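Local coordinates for protein glycoside Hydrolase Family 43_12 (PDB 7JVH) that probably hydrolyses glycosidic bonds in plant cell-wall polysaccharides or oligosaccharides, as a family GH43 subfamily 12 enzyme from a capybara gut metagenome, at residues Y197-E208 / T220-I231; S78-V86 / R396-K404. All blocks are in the same frame, centred on the assembly; numbering follows the deposited sequence.

Interaction 1: residues Y197-E208 / T220-I231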
# COMPACT_ATOMS: atom_id res chain seq x y z
N TYR A 197 7.10 25.40 16.19
CA TYR A 197 8.05 25.38 15.06
C TYR A 197 7.42 24.95 13.73
O TYR A 197 8.03 24.20 12.95
CB TYR A 197 9.27 24.49 15.39
CG TYR A 197 8.95 23.07 15.80
CD1 TYR A 197 8.74 22.74 17.14
CD2 TYR A 197 8.89 22.04 14.85
CE1 TYR A 197 8.46 21.44 17.53
CE2 TYR A 197 8.61 20.73 15.23
CZ TYR A 197 8.40 20.44 16.58
OH TYR A 197 8.11 19.15 16.99
N GLY A 198 6.21 25.44 13.47
CA GLY A 198 5.56 25.28 12.19
C GLY A 198 4.69 24.03 12.14
O GLY A 198 4.44 23.40 13.17
N PRO A 199 4.17 23.68 10.95
CA PRO A 199 3.33 22.48 10.80
C PRO A 199 3.96 21.13 11.21
O PRO A 199 3.20 20.18 11.43
CB PRO A 199 2.97 22.47 9.30
CG PRO A 199 3.64 23.64 8.66
CD PRO A 199 4.33 24.46 9.71
N ASN A 200 5.30 21.03 11.27
CA ASN A 200 5.93 19.75 11.66
C ASN A 200 5.73 19.42 13.13
O ASN A 200 5.81 18.27 13.52
CB ASN A 200 7.45 19.71 11.33
CG ASN A 200 7.73 19.67 9.84
OD1 ASN A 200 6.88 19.30 9.04
ND2 ASN A 200 8.94 20.06 9.47
N HIS A 201 5.48 20.46 13.94
CA HIS A 201 5.13 20.25 15.33
C HIS A 201 3.77 19.55 15.41
O HIS A 201 2.76 20.07 14.96
CB HIS A 201 5.10 21.57 16.10
CG HIS A 201 4.77 21.42 17.54
ND1 HIS A 201 4.49 22.48 18.36
CD2 HIS A 201 4.67 20.31 18.31
CE1 HIS A 201 4.24 22.04 19.58
NE2 HIS A 201 4.35 20.72 19.58
N ARG A 202 3.78 18.33 15.98
CA ARG A 202 2.59 17.53 16.16
C ARG A 202 2.57 16.93 17.56
O ARG A 202 3.54 17.09 18.33
CB ARG A 202 2.56 16.42 15.10
CG ARG A 202 2.32 16.93 13.69
CD ARG A 202 1.07 17.76 13.45
NE ARG A 202 -0.12 16.93 13.26
CZ ARG A 202 -1.14 17.20 12.46
NH1 ARG A 202 -1.16 18.32 11.72
NH2 ARG A 202 -2.17 16.37 12.43
N CYS A 203 1.46 16.26 17.89
CA CYS A 203 1.17 15.78 19.24
C CYS A 203 0.60 14.39 19.19
O CYS A 203 -0.05 14.02 18.22
CB CYS A 203 0.11 16.67 19.90
SG CYS A 203 0.68 18.31 20.29
N ILE A 204 0.82 13.64 20.28
CA ILE A 204 0.10 12.41 20.54
C ILE A 204 -0.93 12.69 21.62
O ILE A 204 -0.61 13.21 22.69
CB ILE A 204 1.03 11.27 20.99
CG1 ILE A 204 2.12 11.02 19.94
CG2 ILE A 204 0.22 10.01 21.27
CD1 ILE A 204 1.61 10.74 18.54
N LYS A 205 -2.18 12.33 21.32
CA LYS A 205 -3.32 12.57 22.15
C LYS A 205 -3.99 11.25 22.45
O LYS A 205 -4.09 10.41 21.58
CB LYS A 205 -4.31 13.49 21.41
CG LYS A 205 -5.47 13.97 22.28
CD LYS A 205 -6.24 15.10 21.62
CE LYS A 205 -5.42 16.38 21.57
NZ LYS A 205 -6.10 17.46 20.83
N ILE A 206 -4.45 11.08 23.70
CA ILE A 206 -5.17 9.89 24.12
C ILE A 206 -6.58 10.25 24.59
O ILE A 206 -6.80 11.34 25.11
CB ILE A 206 -4.39 9.12 25.20
CG1 ILE A 206 -5.01 7.74 25.44
CG2 ILE A 206 -4.33 9.91 26.52
CD1 ILE A 206 -4.12 6.83 26.28
N TRP A 207 -7.52 9.33 24.36
CA TRP A 207 -8.92 9.45 24.75
C TRP A 207 -9.35 8.14 25.37
O TRP A 207 -8.91 7.08 24.93
CB TRP A 207 -9.82 9.63 23.53
CG TRP A 207 -9.62 10.86 22.73
CD1 TRP A 207 -8.67 11.08 21.78
CD2 TRP A 207 -10.43 12.05 22.76
NE1 TRP A 207 -8.82 12.32 21.23
CE2 TRP A 207 -9.89 12.94 21.81
CE3 TRP A 207 -11.55 12.44 23.50
CZ2 TRP A 207 -10.43 14.21 21.59
CZ3 TRP A 207 -12.09 13.71 23.27
CH2 TRP A 207 -11.51 14.58 22.33
N GLU A 208 -10.22 8.20 26.37
CA GLU A 208 -10.98 7.04 26.82
C GLU A 208 -12.00 6.74 25.73
O GLU A 208 -12.52 7.65 25.08
CB GLU A 208 -11.67 7.31 28.17
CG GLU A 208 -12.16 6.06 28.88
CD GLU A 208 -12.65 6.34 30.31
OE1 GLU A 208 -12.20 7.34 30.91
OE2 GLU A 208 -13.47 5.56 30.85
N THR A 220 -12.13 13.51 28.10
CA THR A 220 -11.12 12.53 28.53
C THR A 220 -9.81 12.67 27.75
O THR A 220 -8.88 11.92 28.00
CB THR A 220 -11.63 11.08 28.40
OG1 THR A 220 -11.83 10.74 27.02
CG2 THR A 220 -12.94 10.89 29.18
N ASP A 221 -9.76 13.63 26.82
CA ASP A 221 -8.60 13.85 25.98
C ASP A 221 -7.46 14.47 26.77
O ASP A 221 -7.68 15.31 27.62
CB ASP A 221 -8.92 14.70 24.75
CG ASP A 221 -9.50 16.07 25.10
OD1 ASP A 221 -10.43 16.15 25.93
OD2 ASP A 221 -9.05 17.08 24.55
N LYS A 222 -6.23 14.03 26.48
CA LYS A 222 -5.01 14.56 27.07
C LYS A 222 -3.86 14.37 26.11
O LYS A 222 -3.72 13.31 25.48
CB LYS A 222 -4.69 13.82 28.37
CG LYS A 222 -3.55 14.45 29.16
CD LYS A 222 -2.87 13.48 30.08
CE LYS A 222 -1.77 14.19 30.85
NZ LYS A 222 -0.90 13.21 31.59
N VAL A 223 -3.02 15.41 25.98
CA VAL A 223 -1.79 15.31 25.22
C VAL A 223 -0.76 14.58 26.08
O VAL A 223 -0.40 15.05 27.16
CB VAL A 223 -1.23 16.69 24.80
CG1 VAL A 223 0.09 16.52 24.07
CG2 VAL A 223 -2.24 17.44 23.93
N ILE A 224 -0.30 13.42 25.59
CA ILE A 224 0.68 12.58 26.29
C ILE A 224 2.10 12.67 25.74
O ILE A 224 3.05 12.38 26.45
CB ILE A 224 0.23 11.10 26.38
CG1 ILE A 224 -0.25 10.58 25.04
CG2 ILE A 224 -0.86 10.95 27.44
CD1 ILE A 224 -0.50 9.09 25.06
N VAL A 225 2.24 13.08 24.48
CA VAL A 225 3.52 13.50 23.92
C VAL A 225 3.34 14.77 23.12
O VAL A 225 2.44 14.85 22.30
CB VAL A 225 4.16 12.43 23.00
CG1 VAL A 225 5.47 12.97 22.42
CG2 VAL A 225 4.42 11.15 23.78
N ASN A 226 4.21 15.75 23.38
CA ASN A 226 4.24 16.99 22.62
C ASN A 226 5.51 17.13 21.78
O ASN A 226 6.60 17.32 22.32
CB ASN A 226 4.08 18.20 23.54
CG ASN A 226 3.81 19.48 22.78
OD1 ASN A 226 3.36 19.45 21.61
ND2 ASN A 226 4.07 20.61 23.43
N GLY A 227 5.36 17.00 20.45
CA GLY A 227 6.46 17.14 19.52
C GLY A 227 7.17 15.83 19.19
O GLY A 227 7.20 15.42 18.02
N GLY A 228 7.74 15.20 20.22
CA GLY A 228 8.50 13.97 20.10
C GLY A 228 9.28 13.62 21.36
O GLY A 228 8.92 14.08 22.45
N THR A 229 10.34 12.83 21.20
CA THR A 229 11.21 12.40 22.31
C THR A 229 11.95 13.57 22.99
O THR A 229 12.24 13.52 24.18
CB THR A 229 12.27 11.38 21.88
OG1 THR A 229 12.93 11.85 20.70
CG2 THR A 229 11.63 10.03 21.58
N ASP A 230 12.27 14.61 22.21
CA ASP A 230 12.92 15.82 22.70
C ASP A 230 12.50 17.03 21.87
O ASP A 230 13.00 17.23 20.75
CB ASP A 230 14.44 15.65 22.70
CG ASP A 230 15.17 16.89 23.21
OD1 ASP A 230 14.51 17.80 23.76
OD2 ASP A 230 16.40 16.97 23.08
N ILE A 231 11.60 17.85 22.44
CA ILE A 231 10.96 18.96 21.73
C ILE A 231 11.96 20.04 21.28
O ILE A 231 11.78 20.63 20.21
CB ILE A 231 9.81 19.58 22.56
CG1 ILE A 231 8.90 20.43 21.68
CG2 ILE A 231 10.35 20.39 23.74
CD1 ILE A 231 7.45 20.43 22.13
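Ile-204 faces both Ile-224 and Val-225, the mark of a classic beta bulge in the antiparallel hairpin of strands 203-210 and 215-226. Ile-224 N donates to Ile-204 O at 2.9 Å; Val-225 N reaches the same O in a weak bond. Ile-204 N gives a hydrogen bond to Val-225 O.

Ile-204 CB lies 3.9 Å from Val-225 CB, and the two side chains run side by side. CG1 stays on the same Val-225 CB. CG2, anti to the backbone N, leans the other way and meets Ile-224 CG1 at 3.8 Å. CD1 turns away from 220-231. The bulge thus gives each branch its own neighbour.

Nearer the turn 198-201, His-201 NE2 donates to Asn-226 OD1 at 2.6 Å. The oxygen lies in the ring plane, but the N-H comes from above the amide carbonyl plane. At the far end, Asp-221 CB sits over one face of the Trp-207 six-membered ring, a CH-pi contact 3.3 Å from its centroid.

The hairpin ends the third blade of the five-bladed GH43 beta-propeller, with 215-226 outermost. Strand 184-190 pairs with 203-210 on its other side. Leu-252, in the next blade, packs against Ile-204, Ile-224 and Val-225.

Interaction 2: residues S78-V86 / R396-K404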
# COMPACT_ATOMS: atom_id res chain seq x y z
N SER A 78 -2.22 0.69 4.57
CA SER A 78 -2.88 1.83 3.96
C SER A 78 -2.95 1.62 2.45
O SER A 78 -2.18 0.84 1.90
CB SER A 78 -2.14 3.13 4.29
OG SER A 78 -0.76 3.04 4.06
N SER A 79 -3.89 2.31 1.79
CA SER A 79 -4.16 2.11 0.37
C SER A 79 -4.62 3.35 -0.40
O SER A 79 -4.74 3.30 -1.63
CB SER A 79 -5.18 0.99 0.18
OG SER A 79 -6.32 1.16 1.00
N PHE A 80 -4.91 4.44 0.31
CA PHE A 80 -5.19 5.74 -0.31
C PHE A 80 -6.42 5.65 -1.24
O PHE A 80 -7.49 5.27 -0.77
CB PHE A 80 -3.86 6.28 -0.89
CG PHE A 80 -2.79 6.32 0.16
CD1 PHE A 80 -2.69 7.40 1.02
CD2 PHE A 80 -1.95 5.25 0.35
CE1 PHE A 80 -1.75 7.43 2.02
CE2 PHE A 80 -1.00 5.28 1.38
CZ PHE A 80 -0.91 6.37 2.21
N ALA A 81 -6.29 5.96 -2.53
CA ALA A 81 -7.45 5.98 -3.44
C ALA A 81 -7.79 4.67 -4.16
O ALA A 81 -8.68 4.64 -5.01
CB ALA A 81 -7.29 7.11 -4.46
N MSE A 82 -7.08 3.59 -3.83
CA MSE A 82 -7.29 2.31 -4.48
C MSE A 82 -8.54 1.66 -3.88
O MSE A 82 -8.86 1.90 -2.72
CB MSE A 82 -6.06 1.41 -4.31
CG MSE A 82 -4.78 1.98 -4.91
SE MSE A 82 -3.26 0.78 -4.51
CE MSE A 82 -1.54 1.55 -5.08
N PHE A 83 -9.25 0.88 -4.69
CA PHE A 83 -10.43 0.16 -4.23
C PHE A 83 -10.43 -1.28 -4.75
O PHE A 83 -10.20 -1.50 -5.94
CB PHE A 83 -11.72 0.85 -4.65
CG PHE A 83 -12.94 0.25 -4.02
CD1 PHE A 83 -13.37 0.68 -2.76
CD2 PHE A 83 -13.63 -0.77 -4.64
CE1 PHE A 83 -14.49 0.10 -2.18
CE2 PHE A 83 -14.74 -1.35 -4.06
CZ PHE A 83 -15.18 -0.91 -2.84
N PRO A 84 -10.67 -2.31 -3.90
CA PRO A 84 -10.92 -2.12 -2.47
C PRO A 84 -9.70 -1.64 -1.72
O PRO A 84 -8.59 -1.73 -2.25
CB PRO A 84 -11.31 -3.52 -2.03
CG PRO A 84 -10.60 -4.41 -2.98
CD PRO A 84 -10.68 -3.73 -4.29
N GLY A 85 -9.91 -1.14 -0.50
CA GLY A 85 -8.86 -0.56 0.31
C GLY A 85 -8.51 -1.44 1.50
O GLY A 85 -9.30 -2.29 1.88
N VAL A 86 -7.32 -1.21 2.05
CA VAL A 86 -6.79 -1.91 3.23
C VAL A 86 -6.75 -3.42 3.00
O VAL A 86 -7.64 -4.14 3.44
CB VAL A 86 -7.58 -1.56 4.52
CG1 VAL A 86 -6.92 -2.18 5.76
CG2 VAL A 86 -7.72 -0.06 4.65
N ARG A 396 -5.17 -9.16 -5.19
CA ARG A 396 -4.08 -8.24 -5.52
C ARG A 396 -4.48 -7.18 -6.53
O ARG A 396 -3.79 -6.17 -6.68
CB ARG A 396 -2.88 -8.98 -6.11
CG ARG A 396 -1.90 -9.48 -5.09
CD ARG A 396 -0.90 -10.42 -5.75
NE ARG A 396 -1.55 -11.62 -6.25
CZ ARG A 396 -0.91 -12.74 -6.59
NH1 ARG A 396 0.41 -12.78 -6.55
NH2 ARG A 396 -1.60 -13.77 -7.03
N TRP A 397 -5.58 -7.44 -7.25
CA TRP A 397 -6.08 -6.56 -8.29
C TRP A 397 -6.95 -5.47 -7.71
O TRP A 397 -7.92 -5.74 -7.02
CB TRP A 397 -6.84 -7.38 -9.32
CG TRP A 397 -5.92 -8.28 -10.06
CD1 TRP A 397 -5.73 -9.61 -9.85
CD2 TRP A 397 -5.02 -7.90 -11.11
NE1 TRP A 397 -4.78 -10.09 -10.70
CE2 TRP A 397 -4.32 -9.06 -11.49
CE3 TRP A 397 -4.72 -6.70 -11.75
CZ2 TRP A 397 -3.36 -9.06 -12.50
CZ3 TRP A 397 -3.76 -6.69 -12.75
CH2 TRP A 397 -3.10 -7.87 -13.12
N VAL A 398 -6.58 -4.21 -8.00
CA VAL A 398 -7.29 -3.04 -7.52
C VAL A 398 -7.71 -2.15 -8.69
O VAL A 398 -7.14 -2.23 -9.79
CB VAL A 398 -6.41 -2.20 -6.56
CG1 VAL A 398 -6.12 -2.99 -5.29
CG2 VAL A 398 -5.11 -1.75 -7.24
N ALA A 399 -8.73 -1.32 -8.45
CA ALA A 399 -9.17 -0.28 -9.37
C ALA A 399 -8.90 1.06 -8.69
O ALA A 399 -8.76 1.12 -7.47
CB ALA A 399 -10.64 -0.45 -9.68
N MSE A 400 -8.80 2.12 -9.48
CA MSE A 400 -8.63 3.47 -8.97
C MSE A 400 -10.00 4.13 -8.80
O MSE A 400 -10.77 4.19 -9.76
CB MSE A 400 -7.76 4.30 -9.91
CG MSE A 400 -6.31 3.85 -9.97
SE MSE A 400 -5.41 4.07 -8.24
CE MSE A 400 -5.90 5.88 -7.62
N ARG A 401 -10.29 4.59 -7.58
CA ARG A 401 -11.42 5.48 -7.32
C ARG A 401 -12.82 4.89 -7.53
O ARG A 401 -13.78 5.62 -7.72
CB ARG A 401 -11.28 6.79 -8.12
CG ARG A 401 -9.96 7.52 -7.88
CD ARG A 401 -9.95 8.89 -8.53
NE ARG A 401 -8.88 9.72 -7.97
CZ ARG A 401 -7.67 9.87 -8.51
NH1 ARG A 401 -7.32 9.24 -9.62
NH2 ARG A 401 -6.80 10.68 -7.91
N GLY A 402 -12.94 3.56 -7.45
CA GLY A 402 -14.21 2.89 -7.61
C GLY A 402 -14.09 1.37 -7.73
O GLY A 402 -12.99 0.85 -7.88
N PRO A 403 -15.22 0.63 -7.68
CA PRO A 403 -15.18 -0.83 -7.78
C PRO A 403 -15.03 -1.32 -9.22
O PRO A 403 -15.57 -0.71 -10.14
CB PRO A 403 -16.53 -1.26 -7.20
CG PRO A 403 -17.43 -0.08 -7.40
CD PRO A 403 -16.57 1.16 -7.50
N LYS A 404 -14.28 -2.41 -9.39
CA LYS A 404 -14.09 -3.09 -10.68
C LYS A 404 -15.38 -3.69 -11.21
O LYS A 404 -15.54 -3.86 -12.43
CB LYS A 404 -13.03 -4.18 -10.55
CG LYS A 404 -13.44 -5.36 -9.68
CD LYS A 404 -12.27 -6.26 -9.35
CE LYS A 404 -12.71 -7.45 -8.52
NZ LYS A 404 -12.62 -7.05 -7.10
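Met-82 and Phe-83 pair antiparallel with Met-400 and Ala-399 in a two-stranded sheet, with Phe-83 and Ala-399 as the hydrogen-bonded pair. This short two-stranded ladder ties the family 43 beta-propeller to the C-terminal concanavalin A-like beta-sandwich. Phe-83 N binds Ala-399 O at 2.8 Å, and Ala-399 N returns a nearly straight bond to Phe-83 O (177° at the hydrogen). A third bond runs from Arg-401 N to Ala-81 O.

On one face are the two selenomethionines. Met-82 is extended and passes its CG 4.0 Å from Met-400 SE. Farther out, its own SE reaches Val-398 CG2. Met-400 is bent at both its second and third torsions, which folds its methyl back toward 78-86. Leu-560 of strand 560-566 touches both selenomethionines.

Phe-83 lies on the other face. Its CG is anti to the backbone N (chi1 -172°), and the ring extends along Gly-402 and Pro-403. CB is 3.5 Å from Gly-402 O, CD2 meets Pro-403 CA, and CE2 packs on Pro-403 CB at 3.6 Å.

Arg-401 points away from 78-86. Its guanidinium bonds to Cys-115 O and forms a salt bridge with Glu-467. Met-400 CE lies above one face of that guanidinium, offset toward its rim, and touches Ala-81 CB at 3.7 Å.

From the N terminus, residues 78-86 come first, just after strand 72-76. The chain then runs on through the propeller blades and reaches 197-208. It returns at 220-231, where interaction 1 closes a short hairpin with 11 residues between its segments. Much later the chain arrives at 396-404. Interaction 2 then closes a loop of 309 intervening residues, and interaction 1 is nested inside it. The two contacts do not touch: their centres are about 31 Å apart, and their nearest atoms about 14 Å. Interaction 1 is local, holding neighbouring strands of one propeller blade together. Interaction 2 is long-range and buried, tying the propeller to the C-terminal beta-sandwich.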